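Local structure of telomeric DNA-binding factor trf1 (Schizosaccharomyces pombe, 6K5S) at residues A[51-54]-A[55-58]. The protein probably binds telomeric or telomere-like DNA, and its helical domain, of the telomere repeat binding factor family, assembles as a pair of subunits. Numbering follows the deposited sequence.
Sequences NMFR and MVKD
Against the ring of Phe53 lies one methyl of Val56, CG1, which meets the ring at CD1, 4.0 Å away, on an oblique approach. The contact owes its place to two torsions: the ring swings anti to its own backbone N (chi1 -173°), while Val56 sets CG1 between its N and carbonyl carbon (chi1 71°), turned back toward the preceding turn of helix 41-60. The same methyl lies close against Phe53 O, 3.1 Å away. The other flat group, the guanidinium of Arg54, has Asn51 OD1 at its edge and in its plane, while its NH2 is bound by Ala97 O.

Beneath the side chains runs regular i to i+4 bonding. Lys57 N gives a straight bond of 2.8 Å to Phe53 O, and Val56 N one of 2.9 Å to Met52 O; the bond from Met55 N to Asn51 O is weak. Arg54 O receives Asp58 N at 3.2 Å, with the donor tilted 32° from the carbonyl plane. A water, 2.8 Å from Asp58 OD1, can bridge it to Arg54 O, though it may share its protons with other acceptors, so this link is only probable.

Phe53 packs on helices 10-24 and 76-94. Met52 and Val56 rest on Leu16 and also reach Ile59 and Met52 of the second subunit, whose Met55 meets Met55 here. Lys57 lays its chain on Ile89. Apolar packing therefore serves both core and subunit interface, whereas Arg54 and Lys57 end on the carbonyls of Ala97 and Glu63, and Asp58 faces solvent.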
ATOM      1  N   ASN A  51       5.166   7.658   1.400  1.00 10.23           N
ATOM      2  CA  ASN A  51       4.649   7.400   2.743  1.00 11.94           C
ATOM      3  C   ASN A  51       4.060   6.001   2.850  1.00 14.48           C
ATOM      4  O   ASN A  51       4.230   5.321   3.872  1.00 15.16           O
ATOM      5  CB  ASN A  51       3.597   8.440   3.122  1.00 17.51           C
ATOM      6  CG  ASN A  51       4.212   9.791   3.449  1.00 21.25           C
ATOM      7  OD1 ASN A  51       5.418   9.894   3.675  1.00 21.64           O
ATOM      8  ND2 ASN A  51       3.382  10.831   3.483  1.00 20.45           N
ATOM      9  N   MET A  52       3.352   5.552   1.814  1.00  9.59           N
ATOM     10  CA  MET A  52       2.863   4.178   1.844  1.00 12.30           C
ATOM     11  C   MET A  52       4.029   3.205   1.739  1.00 10.32           C
ATOM     12  O   MET A  52       4.037   2.169   2.414  1.00 12.65           O
ATOM     13  CB  MET A  52       1.839   3.932   0.729  1.00  9.40           C
ATOM     14  CG  MET A  52       0.383   4.439   1.053  1.00 15.11           C
ATOM     15  SD  MET A  52      -0.773   4.246  -0.354  1.00 13.73           S
ATOM     16  CE  MET A  52       0.073   5.250  -1.526  1.00 13.10           C
ATOM     17  N   PHE A  53       5.037   3.544   0.932  1.00  9.96           N
ATOM     18  CA  PHE A  53       6.165   2.640   0.747  1.00 10.95           C
ATOM     19  C   PHE A  53       6.934   2.462   2.051  1.00 11.84           C
ATOM     20  O   PHE A  53       7.252   1.340   2.446  1.00 10.84           O
ATOM     21  CB  PHE A  53       7.088   3.137  -0.358  1.00  8.43           C
ATOM     22  CG  PHE A  53       8.186   2.162  -0.717  1.00 11.31           C
ATOM     23  CD1 PHE A  53       7.879   0.935  -1.299  1.00  9.60           C
ATOM     24  CD2 PHE A  53       9.513   2.464  -0.468  1.00  9.35           C
ATOM     25  CE1 PHE A  53       8.888   0.039  -1.636  1.00 10.86           C
ATOM     26  CE2 PHE A  53      10.518   1.576  -0.786  1.00 10.54           C
ATOM     27  CZ  PHE A  53      10.200   0.353  -1.378  1.00 11.30           C
ATOM     28  N   ARG A  54       7.190   3.562   2.759  1.00 11.18           N
ATOM     29  CA  ARG A  54       7.835   3.466   4.062  1.00 12.98           C
ATOM     30  C   ARG A  54       7.076   2.534   5.010  1.00 12.72           C
ATOM     31  O   ARG A  54       7.691   1.733   5.726  1.00 14.92           O
ATOM     32  CB  ARG A  54       7.980   4.862   4.669  1.00 16.80           C
ATOM     33  CG  ARG A  54       9.189   5.628   4.201  1.00 17.68           C
ATOM     34  CD  ARG A  54       9.222   7.081   4.782  1.00 18.99           C
ATOM     35  NE  ARG A  54       9.837   7.975   3.810  1.00 21.55           N
ATOM     36  CZ  ARG A  54       9.236   8.980   3.165  1.00 19.65           C
ATOM     37  NH1 ARG A  54       7.967   9.305   3.404  1.00 21.55           N
ATOM     38  NH2 ARG A  54       9.934   9.684   2.284  1.00 20.99           N
ATOM     39  N   MET A  55       5.744   2.612   5.024  1.00 12.17           N
ATOM     40  CA  MET A  55       4.963   1.735   5.895  1.00 18.55           C
ATOM     41  C   MET A  55       5.089   0.278   5.472  1.00 17.12           C
ATOM     42  O   MET A  55       5.265  -0.601   6.321  1.00 14.93           O
ATOM     43  CB  MET A  55       3.479   2.136   5.902  1.00 15.25           C
ATOM     44  CG  MET A  55       3.145   3.504   6.508  1.00 26.38           C
ATOM     45  SD  MET A  55       1.349   3.575   6.726  1.00 33.83           S
ATOM     46  CE  MET A  55       1.193   2.020   7.621  1.00 26.25           C
ATOM     47  N   VAL A  56       4.985  -0.006   4.166  1.00 14.37           N
ATOM     48  CA  VAL A  56       5.050  -1.401   3.731  1.00 11.94           C
ATOM     49  C   VAL A  56       6.463  -1.946   3.920  1.00 14.10           C
ATOM     50  O   VAL A  56       6.636  -3.095   4.333  1.00 12.78           O
ATOM     51  CB  VAL A  56       4.552  -1.562   2.281  1.00 12.88           C
ATOM     52  CG1 VAL A  56       5.497  -0.981   1.301  1.00 14.34           C
ATOM     53  CG2 VAL A  56       4.346  -3.052   1.935  1.00 14.39           C
ATOM     54  N   LYS A  57       7.488  -1.128   3.652  1.00  9.67           N
ATOM     55  CA  LYS A  57       8.872  -1.579   3.807  1.00 13.21           C
ATOM     56  C   LYS A  57       9.135  -2.038   5.237  1.00 13.22           C
ATOM     57  O   LYS A  57       9.839  -3.027   5.463  1.00 14.13           O
ATOM     58  CB  LYS A  57       9.841  -0.451   3.429  1.00 12.29           C
ATOM     59  CG  LYS A  57      11.344  -0.767   3.554  1.00 13.39           C
ATOM     60  CD  LYS A  57      12.190   0.516   3.407  1.00 14.88           C
ATOM     61  CE  LYS A  57      13.670   0.299   3.649  1.00 17.54           C
ATOM     62  NZ  LYS A  57      13.980   0.049   5.086  1.00 13.22           N
ATOM     63  N   ASP A  58       8.575  -1.320   6.214  1.00 13.76           N
ATOM     64  CA  ASP A  58       8.786  -1.675   7.617  1.00 15.43           C
ATOM     65  C   ASP A  58       8.182  -3.032   7.956  1.00 15.16           C
ATOM     66  O   ASP A  58       8.660  -3.709   8.874  1.00 16.23           O
ATOM     67  CB  ASP A  58       8.210  -0.587   8.510  1.00 16.64           C
ATOM     68  CG  ASP A  58       9.109   0.618   8.594  1.00 21.39           C
ATOM     69  OD1 ASP A  58      10.291   0.518   8.171  1.00 21.00           O
ATOM     70  OD2 ASP A  58       8.635   1.660   9.095  1.00 27.69           O
TER
HETATM   71  O   HOH W   1      10.762   2.440   6.216  1.00 22.74           O